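Cyclodipeptide synthase, BtCDPS (Bacillus thermoamylovorans, PDB 7AZU) probably joins two amino acids into a cyclic dipeptide, as an aminoacyltransferase of the cyclodipeptide synthase family. Local coordinates at residues A[29-34]-A[197-202]; A[36-41]-A[155-160]; A[64-69]-A[112-117]; A[184-189]-A[218-223]. The protein carries 1 engineered substitution. All coordinates share one frame; numbering follows the deposited sequence.

Interaction 1 of 4, residues A[29-34]-A[197-202]; sequences ILLGIS and VLAYHR. With 0RE ((2S)-hexane-1,2-diol), chain B.
Ile29, Leu30 and Leu31 run beside Val197, Leu198 and Ala199 as adjacent parallel strands in the central sheet of a Rossmann-like fold, consistent with the HUP clan to which the family belongs. Three backbone hydrogen bonds join them. Leu30 N donates to Val197 O at 2.9 Å in an almost straight bond (176°); Leu30 O accepts Ala199 N; and Gly32 N reaches Ala199 O over a longer 3.3 Å. Beyond this last bond a water donates to both Gly32 O and Ala199 O, bridging the strands where they begin to part.

Apolar contacts occur on both faces. Ile29 CG1 extends opposite the backbone N (chi1 -178°), which carries CD1 to within 3.6 Å of Ala199 CB, on the face covered by Trp51 and Ser52 of helix 42-55. On the other face, Leu198 CD1 lies 4.1 Å from Leu30 CG.

The C-terminal ends of the strands open into the diol pocket. The Tyr200 ring has Gly32 O at its edge, hexanediol O04 over one face near the rim, and His201 ND1 over the centre of the opposite face. Its OH shares a 2.8 Å hydrogen bond with Ser34 OG, which itself lies 3.0 Å from hexanediol C02.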
loop_
_atom_site.group_PDB
_atom_site.type_symbol
_atom_site.label_atom_id
_atom_site.label_comp_id
_atom_site.label_asym_id
_atom_site.label_seq_id
_atom_site.Cartn_x
_atom_site.Cartn_y
_atom_site.Cartn_z
ATOM N N ILE A 29 11.015 -6.839 -0.945
ATOM C CA ILE A 29 10.031 -6.157 -0.109
ATOM C C ILE A 29 9.508 -4.940 -0.867
ATOM O O ILE A 29 10.284 -4.177 -1.461
ATOM C CB ILE A 29 10.620 -5.765 1.264
ATOM C CG1 ILE A 29 9.554 -5.097 2.151
ATOM C CG2 ILE A 29 11.869 -4.893 1.107
ATOM C CD1 ILE A 29 9.906 -5.086 3.628
ATOM N N LEU A 30 8.188 -4.778 -0.881
ATOM C CA LEU A 30 7.555 -3.582 -1.422
ATOM C C LEU A 30 7.032 -2.766 -0.245
ATOM O O LEU A 30 6.195 -3.254 0.527
ATOM C CB LEU A 30 6.429 -3.949 -2.386
ATOM C CG LEU A 30 5.709 -2.790 -3.080
ATOM C CD1 LEU A 30 6.673 -2.000 -3.985
ATOM C CD2 LEU A 30 4.532 -3.323 -3.898
ATOM N N LEU A 31 7.524 -1.540 -0.105
ATOM C CA LEU A 31 7.186 -0.692 1.034
ATOM C C LEU A 31 6.025 0.217 0.642
ATOM O O LEU A 31 6.188 1.113 -0.192
ATOM C CB LEU A 31 8.407 0.119 1.469
ATOM C CG LEU A 31 9.583 -0.671 2.046
ATOM C CD1 LEU A 31 10.798 0.244 2.161
ATOM C CD2 LEU A 31 9.221 -1.303 3.406
ATOM N N GLY A 32 4.846 -0.024 1.225
ATOM C CA GLY A 32 3.685 0.796 0.917
ATOM C C GLY A 32 3.645 2.079 1.725
ATOM O O GLY A 32 3.586 2.034 2.962
ATOM N N ILE A 33 3.680 3.225 1.048
ATOM C CA ILE A 33 3.701 4.540 1.691
ATOM C C ILE A 33 2.339 5.185 1.459
ATOM O O ILE A 33 2.024 5.616 0.341
ATOM C CB ILE A 33 4.827 5.437 1.153
ATOM C CG1 ILE A 33 6.174 4.706 1.140
ATOM C CG2 ILE A 33 4.919 6.740 1.956
ATOM C CD1 ILE A 33 6.633 4.197 2.500
ATOM N N SER A 34 1.533 5.258 2.514
ATOM C CA SER A 34 0.186 5.791 2.361
ATOM C C SER A 34 0.224 7.317 2.329
ATOM O O SER A 34 0.959 7.931 3.104
ATOM C CB SER A 34 -0.697 5.337 3.509
ATOM O OG SER A 34 -0.985 3.963 3.373
ATOM N N VAL A 197 6.897 -9.562 -0.602
ATOM C CA VAL A 197 5.932 -9.201 0.434
ATOM C C VAL A 197 5.690 -7.699 0.330
ATOM O O VAL A 197 6.643 -6.918 0.256
ATOM C CB VAL A 197 6.405 -9.578 1.856
ATOM C CG1 VAL A 197 6.262 -11.092 2.115
ATOM C CG2 VAL A 197 7.825 -9.099 2.131
ATOM N N LEU A 198 4.420 -7.297 0.300
ATOM C CA LEU A 198 4.054 -5.909 0.586
ATOM C C LEU A 198 4.059 -5.696 2.098
ATOM O O LEU A 198 3.497 -6.506 2.853
ATOM C CB LEU A 198 2.673 -5.590 0.013
ATOM C CG LEU A 198 2.014 -4.253 0.376
ATOM C CD1 LEU A 198 2.874 -3.083 -0.113
ATOM C CD2 LEU A 198 0.600 -4.188 -0.215
ATOM N N ALA A 199 4.696 -4.621 2.547
ATOM C CA ALA A 199 4.907 -4.388 3.970
ATOM C C ALA A 199 4.220 -3.104 4.414
ATOM O O ALA A 199 4.325 -2.064 3.755
ATOM C CB ALA A 199 6.402 -4.319 4.303
ATOM N N TYR A 200 3.548 -3.172 5.560
ATOM C CA TYR A 200 2.757 -2.064 6.073
ATOM C C TYR A 200 2.706 -2.224 7.587
ATOM O O TYR A 200 3.156 -3.232 8.129
ATOM C CB TYR A 200 1.361 -2.051 5.427
ATOM C CG TYR A 200 0.620 -0.739 5.559
ATOM C CD1 TYR A 200 1.112 0.420 4.968
ATOM C CD2 TYR A 200 -0.572 -0.662 6.281
ATOM C CE1 TYR A 200 0.430 1.633 5.091
ATOM C CE2 TYR A 200 -1.260 0.537 6.409
ATOM C CZ TYR A 200 -0.750 1.681 5.813
ATOM O OH TYR A 200 -1.425 2.873 5.942
ATOM N N HIS A 201 2.194 -1.213 8.283
ATOM C CA HIS A 201 2.215 -1.229 9.743
ATOM C C HIS A 201 0.861 -1.562 10.347
ATOM O O HIS A 201 0.720 -1.571 11.577
ATOM C CB HIS A 201 2.715 0.117 10.284
ATOM C CG HIS A 201 1.862 1.278 9.886
ATOM N ND1 HIS A 201 1.866 1.802 8.609
ATOM C CD2 HIS A 201 0.967 2.010 10.593
ATOM C CE1 HIS A 201 1.012 2.808 8.548
ATOM N NE2 HIS A 201 0.452 2.952 9.737
ATOM N N ARG A 202 -0.133 -1.850 9.526
ATOM C CA ARG A 202 -1.445 -2.168 10.048
ATOM C C ARG A 202 -1.927 -3.464 9.415
ATOM O O ARG A 202 -1.510 -3.813 8.307
ATOM C CB ARG A 202 -2.428 -1.006 9.788
ATOM C CG ARG A 202 -2.055 0.252 10.629
ATOM C CD ARG A 202 -3.100 1.398 10.671
ATOM N NE ARG A 202 -2.460 2.703 10.942
ATOM C CZ ARG A 202 -2.481 3.755 10.116
ATOM N NH1 ARG A 202 -3.131 3.682 8.958
ATOM N NH2 ARG A 202 -1.848 4.884 10.444
HETATM O O01 0RE B . -2.698 0.963 1.189
HETATM C C02 0RE B . -1.695 1.304 2.104
HETATM C C03 0RE B . -0.367 0.738 1.625
HETATM O O04 0RE B . -0.338 -0.626 1.958
HETATM C C05 0RE B . -0.300 0.886 0.125
HETATM C C06 0RE B . -0.293 2.377 -0.196
HETATM C C07 0RE B . -0.520 2.517 -1.688
HETATM C C08 0RE B . 0.289 3.729 -2.072
HETATM O O HOH W 1 4.917 0.587 4.800
#

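Interaction 2 of 4, residues A[36-41]-A[155-160]; sequences FNSKFS and AKSLNM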
loop_
_atom_site.group_PDB
_atom_site.type_symbol
_atom_site.label_atom_id
_atom_site.label_comp_id
_atom_site.label_asym_id
_atom_site.label_seq_id
_atom_site.Cartn_x
_atom_site.Cartn_y
_atom_site.Cartn_z
ATOM N N PHE A 36 -1.324 11.102 3.075
ATOM C CA PHE A 36 -2.197 11.741 4.060
ATOM C C PHE A 36 -2.319 10.866 5.303
ATOM O O PHE A 36 -3.410 10.569 5.797
ATOM C CB PHE A 36 -3.559 12.053 3.438
ATOM C CG PHE A 36 -3.447 12.598 2.045
ATOM C CD1 PHE A 36 -2.600 13.665 1.784
ATOM C CD2 PHE A 36 -4.134 12.022 0.990
ATOM C CE1 PHE A 36 -2.460 14.168 0.501
ATOM C CE2 PHE A 36 -4.001 12.522 -0.298
ATOM C CZ PHE A 36 -3.164 13.596 -0.540
ATOM N N ASN A 37 -1.158 10.456 5.797
ATOM C CA ASN A 37 -1.037 9.521 6.903
ATOM C C ASN A 37 0.147 9.973 7.741
ATOM O O ASN A 37 1.282 9.991 7.254
ATOM C CB ASN A 37 -0.846 8.097 6.379
ATOM C CG ASN A 37 -0.969 7.057 7.469
ATOM O OD1 ASN A 37 -0.297 7.144 8.491
ATOM N ND2 ASN A 37 -1.831 6.068 7.254
ATOM N N SER A 38 -0.120 10.348 8.992
ATOM C CA SER A 38 0.913 10.919 9.847
ATOM C C SER A 38 2.042 9.942 10.151
ATOM O O SER A 38 3.125 10.377 10.552
ATOM C CB SER A 38 0.290 11.407 11.157
ATOM O OG SER A 38 -0.695 10.499 11.613
ATOM N N LYS A 39 1.827 8.639 9.967
ATOM C CA LYS A 39 2.886 7.682 10.276
ATOM C C LYS A 39 4.119 7.894 9.408
ATOM O O LYS A 39 5.248 7.697 9.872
ATOM C CB LYS A 39 2.371 6.254 10.103
ATOM C CG LYS A 39 3.406 5.199 10.471
ATOM C CD LYS A 39 3.096 4.592 11.806
ATOM C CE LYS A 39 4.258 3.750 12.301
ATOM N NZ LYS A 39 4.177 3.614 13.771
ATOM N N PHE A 40 3.930 8.319 8.161
ATOM C CA PHE A 40 5.014 8.329 7.177
ATOM C C PHE A 40 5.721 9.682 7.180
ATOM O O PHE A 40 5.631 10.486 6.252
ATOM C CB PHE A 40 4.475 7.949 5.809
ATOM C CG PHE A 40 3.988 6.542 5.762
ATOM C CD1 PHE A 40 4.886 5.501 5.596
ATOM C CD2 PHE A 40 2.647 6.252 5.946
ATOM C CE1 PHE A 40 4.449 4.187 5.591
ATOM C CE2 PHE A 40 2.200 4.938 5.940
ATOM C CZ PHE A 40 3.103 3.905 5.754
ATOM N N SER A 41 6.426 9.912 8.279
ATOM C CA SER A 41 7.356 11.012 8.427
ATOM C C SER A 41 8.666 10.666 7.732
ATOM O O SER A 41 8.897 9.529 7.310
ATOM C CB SER A 41 7.608 11.297 9.906
ATOM O OG SER A 41 8.389 10.260 10.478
ATOM N N ALA A 155 -8.640 11.952 7.150
ATOM C CA ALA A 155 -9.296 13.031 7.884
ATOM C C ALA A 155 -8.580 13.333 9.193
ATOM O O ALA A 155 -8.364 14.501 9.533
ATOM C CB ALA A 155 -10.759 12.675 8.140
ATOM N N LYS A 156 -8.198 12.294 9.938
ATOM C CA LYS A 156 -7.482 12.507 11.193
ATOM C C LYS A 156 -6.168 13.229 10.961
ATOM O O LYS A 156 -5.783 14.099 11.750
ATOM C CB LYS A 156 -7.223 11.172 11.894
ATOM C CG LYS A 156 -8.473 10.466 12.381
ATOM C CD LYS A 156 -8.274 8.963 12.655
ATOM C CE LYS A 156 -7.355 8.646 13.844
ATOM N NZ LYS A 156 -5.930 9.082 13.713
ATOM N N SER A 157 -5.460 12.877 9.889
ATOM C CA SER A 157 -4.172 13.496 9.605
ATOM C C SER A 157 -4.325 14.875 8.982
ATOM O O SER A 157 -3.364 15.652 8.975
ATOM C CB SER A 157 -3.340 12.588 8.687
ATOM O OG SER A 157 -3.015 11.363 9.351
ATOM N N LEU A 158 -5.509 15.198 8.468
ATOM C CA LEU A 158 -5.795 16.528 7.953
ATOM C C LEU A 158 -6.712 17.330 8.875
ATOM O O LEU A 158 -7.166 18.412 8.488
ATOM C CB LEU A 158 -6.404 16.426 6.555
ATOM C CG LEU A 158 -5.523 15.749 5.495
ATOM C CD1 LEU A 158 -6.382 14.951 4.532
ATOM C CD2 LEU A 158 -4.670 16.756 4.734
ATOM N N ASN A 159 -7.007 16.820 10.074
ATOM C CA ASN A 159 -7.808 17.524 11.079
ATOM C C ASN A 159 -9.248 17.726 10.610
ATOM O O ASN A 159 -9.786 18.836 10.608
ATOM C CB ASN A 159 -7.163 18.862 11.456
ATOM C CG ASN A 159 -5.826 18.676 12.095
ATOM O OD1 ASN A 159 -5.663 17.776 12.910
ATOM N ND2 ASN A 159 -4.857 19.506 11.737
ATOM N N MET A 160 -9.876 16.623 10.217
ATOM C CA MET A 160 -11.247 16.696 9.733
ATOM C C MET A 160 -12.110 15.573 10.287
ATOM O O MET A 160 -13.015 15.088 9.601
ATOM C CB MET A 160 -11.287 16.666 8.213
ATOM C CG MET A 160 -10.346 17.646 7.541
ATOM S SD MET A 160 -10.502 17.411 5.784
ATOM C CE MET A 160 -12.269 17.128 5.741
#
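A type I turn from Asn37 to Phe40, reinforced by an Asx turn at Asn37, presents Ser38 to Ser157 in the last turn of helix 137-157. Ser38 N donates to Ser157 OG in a hydrogen bond 3.1 Å long and clearly bent at 138°. Ser157 OG stands beside its own backbone N (chi1 -65°), a position from which it also bonds to Ser153 O one turn back in the helix. Because that carbonyl can only accept, the hydroxyl donates within the helix and acts as acceptor toward Ser38 N.

Around this bond the contact is van der Waals: Ser157 CB rests 3.5 Å from Phe36 O, and the apolar pair Leu158 CD1 and Phe36 CB meets at 4.2 Å. The turn owes its shape to its own polar groups: Asn37 OD1 receives Lys39 N at 3.0 Å in the carbonyl plane, while Asn37 O accepts Phe40 N. A weak bond from Arg202 NH2 gives Asn37 OD1 a second partner.

The loop carrying the turn leads from strand 28-32 into helix 42-55, where Ser41 is the N-cap and its OG binds Tyr44 N. Phe36 and Leu158 both touch Leu72, so helix 68-74 packs beside the place where this loop meets the end of helix 137-157.

Interaction 3 of 4, residues A[64-69]-A[112-117]; sequences AGDEAK and TFSDFK. With 0RE ((2S)-hexane-1,2-diol), chain B.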
loop_
_atom_site.group_PDB
_atom_site.type_symbol
_atom_site.label_atom_id
_atom_site.label_comp_id
_atom_site.label_asym_id
_atom_site.label_seq_id
_atom_site.Cartn_x
_atom_site.Cartn_y
_atom_site.Cartn_z
ATOM N N ALA A 64 1.351 6.479 -3.607
ATOM C CA ALA A 64 -0.002 6.555 -4.133
ATOM C C ALA A 64 -0.028 7.176 -5.528
ATOM O O ALA A 64 0.789 8.040 -5.876
ATOM C CB ALA A 64 -0.902 7.343 -3.185
ATOM N N GLY A 65 -0.965 6.697 -6.341
ATOM C CA GLY A 65 -1.205 7.218 -7.660
ATOM C C GLY A 65 -2.316 8.248 -7.664
ATOM O O GLY A 65 -2.673 8.821 -6.631
ATOM N N ASP A 66 -2.898 8.447 -8.854
ATOM C CA ASP A 66 -3.808 9.570 -9.090
ATOM C C ASP A 66 -5.032 9.513 -8.188
ATOM O O ASP A 66 -5.497 10.550 -7.694
ATOM C CB ASP A 66 -4.251 9.582 -10.549
ATOM C CG ASP A 66 -3.087 9.689 -11.513
ATOM O OD1 ASP A 66 -2.039 10.258 -11.141
ATOM O OD2 ASP A 66 -3.225 9.192 -12.641
ATOM N N GLU A 67 -5.581 8.311 -7.974
ATOM C CA GLU A 67 -6.791 8.152 -7.180
ATOM C C GLU A 67 -6.629 8.611 -5.740
ATOM O O GLU A 67 -7.628 8.667 -5.021
ATOM C CB GLU A 67 -7.244 6.692 -7.201
ATOM C CG GLU A 67 -7.947 6.257 -8.472
ATOM C CD GLU A 67 -6.995 6.022 -9.639
ATOM O OE1 GLU A 67 -5.756 6.050 -9.447
ATOM O OE2 GLU A 67 -7.492 5.827 -10.767
ATOM N N ALA A 68 -5.416 8.947 -5.301
ATOM C CA ALA A 68 -5.262 9.552 -3.985
ATOM C C ALA A 68 -6.047 10.856 -3.866
ATOM O O ALA A 68 -6.447 11.243 -2.762
ATOM C CB ALA A 68 -3.783 9.794 -3.686
ATOM N N LYS A 69 -6.278 11.552 -4.982
ATOM C CA LYS A 69 -7.069 12.778 -4.910
ATOM C C LYS A 69 -8.511 12.489 -4.506
ATOM O O LYS A 69 -9.164 13.351 -3.908
ATOM C CB LYS A 69 -7.001 13.525 -6.248
ATOM C CG LYS A 69 -7.877 12.961 -7.350
ATOM C CD LYS A 69 -7.916 13.944 -8.529
ATOM C CE LYS A 69 -8.648 13.390 -9.739
ATOM N NZ LYS A 69 -10.105 13.229 -9.469
ATOM N N THR A 112 4.542 4.884 -8.318
ATOM C CA THR A 112 3.180 5.048 -7.832
ATOM C C THR A 112 2.327 3.917 -8.391
ATOM O O THR A 112 2.701 3.257 -9.366
ATOM C CB THR A 112 2.583 6.413 -8.235
ATOM O OG1 THR A 112 2.045 6.354 -9.563
ATOM C CG2 THR A 112 3.625 7.522 -8.174
ATOM N N PHE A 113 1.163 3.690 -7.771
ATOM C CA PHE A 113 0.348 2.616 -8.327
ATOM C C PHE A 113 -0.324 3.007 -9.646
ATOM O O PHE A 113 -1.022 2.172 -10.242
ATOM C CB PHE A 113 -0.678 2.092 -7.291
ATOM C CG PHE A 113 -1.711 3.106 -6.805
ATOM C CD1 PHE A 113 -2.594 3.731 -7.685
ATOM C CD2 PHE A 113 -1.844 3.363 -5.445
ATOM C CE1 PHE A 113 -3.554 4.624 -7.217
ATOM C CE2 PHE A 113 -2.812 4.247 -4.963
ATOM C CZ PHE A 113 -3.667 4.883 -5.862
ATOM N N SER A 114 -0.116 4.231 -10.127
ATOM C CA SER A 114 -0.586 4.650 -11.446
ATOM C C SER A 114 0.459 4.468 -12.539
ATOM O O SER A 114 0.187 4.812 -13.692
ATOM C CB SER A 114 -1.027 6.120 -11.413
ATOM O OG SER A 114 -2.206 6.285 -10.637
ATOM N N ASP A 115 1.639 3.942 -12.214
ATOM C CA ASP A 115 2.744 3.836 -13.160
ATOM C C ASP A 115 2.697 2.566 -14.005
ATOM O O ASP A 115 3.670 2.273 -14.706
ATOM C CB ASP A 115 4.084 3.899 -12.421
ATOM C CG ASP A 115 4.479 5.317 -12.027
ATOM O OD1 ASP A 115 4.034 6.269 -12.695
ATOM O OD2 ASP A 115 5.238 5.479 -11.049
ATOM N N PHE A 116 1.586 1.822 -13.981
ATOM C CA PHE A 116 1.543 0.486 -14.570
ATOM C C PHE A 116 0.323 0.293 -15.463
ATOM O O PHE A 116 -0.149 -0.831 -15.646
ATOM C CB PHE A 116 1.595 -0.578 -13.459
ATOM C CG PHE A 116 2.897 -0.573 -12.732
ATOM C CD1 PHE A 116 3.124 0.330 -11.702
ATOM C CD2 PHE A 116 3.929 -1.404 -13.135
ATOM C CE1 PHE A 116 4.343 0.381 -11.063
ATOM C CE2 PHE A 116 5.146 -1.369 -12.495
ATOM C CZ PHE A 116 5.360 -0.462 -11.465
ATOM N N LYS A 117 -0.197 1.375 -16.041
ATOM C CA LYS A 117 -1.336 1.270 -16.950
ATOM C C LYS A 117 -1.001 0.574 -18.266
ATOM O O LYS A 117 -1.924 0.200 -18.998
ATOM C CB LYS A 117 -1.902 2.665 -17.229
ATOM C CG LYS A 117 -2.399 3.370 -15.973
ATOM C CD LYS A 117 -3.689 4.134 -16.222
ATOM C CE LYS A 117 -4.121 4.894 -14.978
ATOM N NZ LYS A 117 -3.239 6.078 -14.787
HETATM O O01 0RE B . -2.698 0.963 1.189
HETATM C C02 0RE B . -1.695 1.304 2.104
HETATM C C03 0RE B . -0.367 0.738 1.625
HETATM O O04 0RE B . -0.338 -0.626 1.958
HETATM C C05 0RE B . -0.300 0.886 0.125
HETATM C C06 0RE B . -0.293 2.377 -0.196
HETATM C C07 0RE B . -0.520 2.517 -1.688
HETATM C C08 0RE B . 0.289 3.729 -2.072
HETATM O O HOH W 2 -4.322 5.124 -11.563
#
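Ser114 OG accepts the backbone N-H of Asp66 at 2.9 Å with a fairly straight 164° angle, the one direct hydrogen bond between two loops that follow neighbouring strands of the sheet. The same hydroxyl holds a water at 2.6 Å, and this water donates to Glu67 OE1 at 2.7 Å, linking carboxylate and serine indirectly. Other polar groups are satisfied inside each loop. Thr112 OG1 takes Ser114 N in an ST turn, and Asp115 OD2 receives Thr112 N from above the carboxylate plane; Gly65 O accepts Ala68 N in the type I turn leading into helix 68-74. Asp66 OD2 and Lys117 NZ form only a long salt bridge of 3.8 Å.

Phe113 supplies the aromatic surface. With CG lodged between backbone N and carbonyl carbon (chi1 62°), its ring slides over the Gly65 backbone: Gly65 N stands 3.2 Å above the ring centre, and Gly65 CA makes a CH-pi contact. Hexanediol C08 and Glu67 OE1 both lie at the ring edge, the latter 3.4 Å from Phe113 CE1.

The chemistry thus places the glutamate oxygen against the weakly positive rim of the ring, a setting that is probably mildly favourable electrostatically, while the shared water probably helps to fix its orientation beside Ser114.

Interaction 4 of 4, residues A[184-189]-A[218-223]; sequences FLSGAS and KMSDNQ. With 0RE ((2S)-hexane-1,2-diol), chain B.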
loop_
_atom_site.group_PDB
_atom_site.type_symbol
_atom_site.label_atom_id
_atom_site.label_comp_id
_atom_site.label_asym_id
_atom_site.label_seq_id
_atom_site.Cartn_x
_atom_site.Cartn_y
_atom_site.Cartn_z
ATOM N N PHE A 184 -1.417 -5.358 -3.688
ATOM C CA PHE A 184 -1.628 -6.281 -2.573
ATOM C C PHE A 184 -1.691 -7.718 -3.064
ATOM O O PHE A 184 -1.239 -8.646 -2.378
ATOM C CB PHE A 184 -2.938 -5.976 -1.834
ATOM C CG PHE A 184 -2.923 -4.716 -1.007
ATOM C CD1 PHE A 184 -2.797 -3.465 -1.609
ATOM C CD2 PHE A 184 -3.087 -4.787 0.367
ATOM C CE1 PHE A 184 -2.807 -2.315 -0.840
ATOM C CE2 PHE A 184 -3.105 -3.643 1.139
ATOM C CZ PHE A 184 -2.965 -2.404 0.534
ATOM N N LEU A 185 -2.297 -7.921 -4.228
ATOM C CA LEU A 185 -2.592 -9.258 -4.720
ATOM C C LEU A 185 -1.452 -9.850 -5.524
ATOM O O LEU A 185 -1.201 -11.053 -5.426
ATOM C CB LEU A 185 -3.855 -9.237 -5.585
ATOM C CG LEU A 185 -5.110 -8.744 -4.879
ATOM C CD1 LEU A 185 -6.239 -8.542 -5.883
ATOM C CD2 LEU A 185 -5.503 -9.735 -3.795
ATOM N N SER A 186 -0.741 -9.029 -6.307
ATOM C CA SER A 186 0.191 -9.557 -7.296
ATOM C C SER A 186 1.377 -8.629 -7.498
ATOM O O SER A 186 1.927 -8.555 -8.598
ATOM C CB SER A 186 -0.491 -9.791 -8.645
ATOM O OG SER A 186 -1.657 -10.567 -8.501
ATOM N N GLY A 187 1.806 -7.933 -6.438
ATOM C CA GLY A 187 2.880 -6.960 -6.587
ATOM C C GLY A 187 4.153 -7.530 -7.188
ATOM O O GLY A 187 4.799 -6.885 -8.012
ATOM N N ALA A 188 4.549 -8.734 -6.767
ATOM C CA ALA A 188 5.761 -9.342 -7.311
ATOM C C ALA A 188 5.645 -9.554 -8.815
ATOM O O ALA A 188 6.583 -9.250 -9.568
ATOM C CB ALA A 188 6.051 -10.671 -6.600
ATOM N N SER A 189 4.497 -10.058 -9.279
ATOM C CA SER A 189 4.368 -10.371 -10.696
ATOM C C SER A 189 4.220 -9.105 -11.524
ATOM O O SER A 189 4.705 -9.044 -12.657
ATOM C CB SER A 189 3.186 -11.306 -10.930
ATOM O OG SER A 189 3.492 -12.595 -10.412
ATOM N N LYS A 218 -7.916 -13.997 -5.330
ATOM C CA LYS A 218 -6.832 -14.690 -4.646
ATOM C C LYS A 218 -5.563 -13.850 -4.712
ATOM O O LYS A 218 -5.308 -13.164 -5.705
ATOM C CB LYS A 218 -6.534 -16.059 -5.294
ATOM C CG LYS A 218 -7.198 -17.274 -4.660
ATOM C CD LYS A 218 -6.607 -18.558 -5.259
ATOM C CE LYS A 218 -5.594 -19.230 -4.336
ATOM N NZ LYS A 218 -5.406 -20.672 -4.687
ATOM N N MET A 219 -4.753 -13.915 -3.665
ATOM C CA MET A 219 -3.392 -13.435 -3.826
ATOM C C MET A 219 -2.618 -14.401 -4.714
ATOM O O MET A 219 -2.860 -15.611 -4.713
ATOM C CB MET A 219 -2.696 -13.294 -2.475
ATOM C CG MET A 219 -3.185 -12.112 -1.666
ATOM S SD MET A 219 -2.603 -12.159 0.026
ATOM C CE MET A 219 -0.872 -11.767 -0.188
ATOM N N SER A 220 -1.691 -13.854 -5.493
ATOM C CA SER A 220 -0.762 -14.694 -6.239
ATOM C C SER A 220 0.053 -15.564 -5.289
ATOM O O SER A 220 0.378 -15.165 -4.165
ATOM C CB SER A 220 0.175 -13.835 -7.085
ATOM O OG SER A 220 -0.528 -13.245 -8.154
ATOM N N ASP A 221 0.386 -16.773 -5.757
ATOM C CA ASP A 221 1.103 -17.735 -4.917
ATOM C C ASP A 221 2.450 -17.199 -4.460
ATOM O O ASP A 221 2.973 -17.643 -3.431
ATOM C CB ASP A 221 1.328 -19.040 -5.679
ATOM C CG ASP A 221 0.079 -19.857 -5.811
ATOM O OD1 ASP A 221 -0.844 -19.651 -5.002
ATOM O OD2 ASP A 221 0.024 -20.700 -6.726
ATOM N N ASN A 222 3.036 -16.277 -5.228
ATOM C CA ASN A 222 4.336 -15.677 -4.940
ATOM C C ASN A 222 4.214 -14.318 -4.259
ATOM O O ASN A 222 5.197 -13.566 -4.207
ATOM C CB ASN A 222 5.149 -15.548 -6.235
ATOM C CG ASN A 222 4.582 -14.492 -7.186
ATOM O OD1 ASN A 222 3.398 -14.133 -7.110
ATOM N ND2 ASN A 222 5.422 -14.016 -8.116
ATOM N N GLN A 223 3.038 -13.992 -3.728
ATOM C CA GLN A 223 2.779 -12.699 -3.106
ATOM C C GLN A 223 2.439 -12.903 -1.639
ATOM O O GLN A 223 1.612 -13.755 -1.315
ATOM C CB GLN A 223 1.628 -11.985 -3.819
ATOM C CG GLN A 223 1.425 -10.521 -3.383
ATOM C CD GLN A 223 2.594 -9.616 -3.745
ATOM O OE1 GLN A 223 3.367 -9.922 -4.650
ATOM N NE2 GLN A 223 2.734 -8.504 -3.030
HETATM O O01 0RE B . -2.698 0.963 1.189
HETATM C C02 0RE B . -1.695 1.304 2.104
HETATM C C03 0RE B . -0.367 0.738 1.625
HETATM O O04 0RE B . -0.338 -0.626 1.958
HETATM C C05 0RE B . -0.300 0.886 0.125
HETATM C C06 0RE B . -0.293 2.377 -0.196
HETATM C C07 0RE B . -0.520 2.517 -1.688
HETATM C C08 0RE B . 0.289 3.729 -2.072
HETATM O O HOH W 3 0.701 -8.160 -0.762
HETATM O O HOH W 4 -4.587 -11.917 -8.399
HETATM O O HOH W 5 2.721 -11.457 -7.463
#
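Ser220 N donates to Leu185 O, a backbone hydrogen bond of 2.8 Å and 167° between the loop 218-223 and the helix segment 184-189. Beside it, the hydroxyls of Ser186 and Ser220 meet at 2.9 Å, and either could donate. Gln223 grips the helix with its side-chain amide. Its CG lies opposite the backbone N (chi1 -171°) and the chain then bends at chi2, which brings OE1 to Ala188 N at 2.7 Å. Asn222 ND2 adds a weak bond to Ser189 OG, its stronger partner being Lys194 O.

These bonds gather at a kink in helix 167-191, where the amides of Ala188 and Ser189 have no bond to the preceding turn. The Gln223 amide oxygen serves the first of them. The second is taken by a water, which donates to Asn222 OD1 and to Gln223 OE1. Two further waters bridge the segments: one joins Phe184 O to Gln223 NE2, the other Ser186 OG to Lys218 O. A type I turn, closed by Gln223 N on Ser220 O, leads the loop into strand 223-229.

Van der Waals contacts flank the polar seam. The apolar pair Leu185 and Met219 cross at about a right angle, with Leu185 CD2 3.9 Å from Met219 CG. Gln223 CG also lies against the carbonyl oxygens of Phe184 and Leu185. The Phe184 ring leads from the helix toward the pocket, where hexanediol O01 lies at its edge, 3.4 Å from Phe184 CZ.

In the fold
Interaction 1 is the core of the set, its centre about 6 Å from that of the chain, and relies on backbone pairing within the sheet. Interaction 4 is also buried, yet its polar bonds serve a kinked helix and involve three bridging waters. Interactions 2 and 3 are partly buried loop contacts, and in each a backbone N-H donates to a serine hydroxyl; interaction 3 adds an aromatic face and charged groups near the surface. Interactions 1, 3 and 4 converge on the hexanediol from different elements, and Leu198 packs on Phe184 to join 1 with 4. Interaction 2 lies farther out but touches interaction 1 through Phe40 and Asn37, and interaction 3 through Phe36.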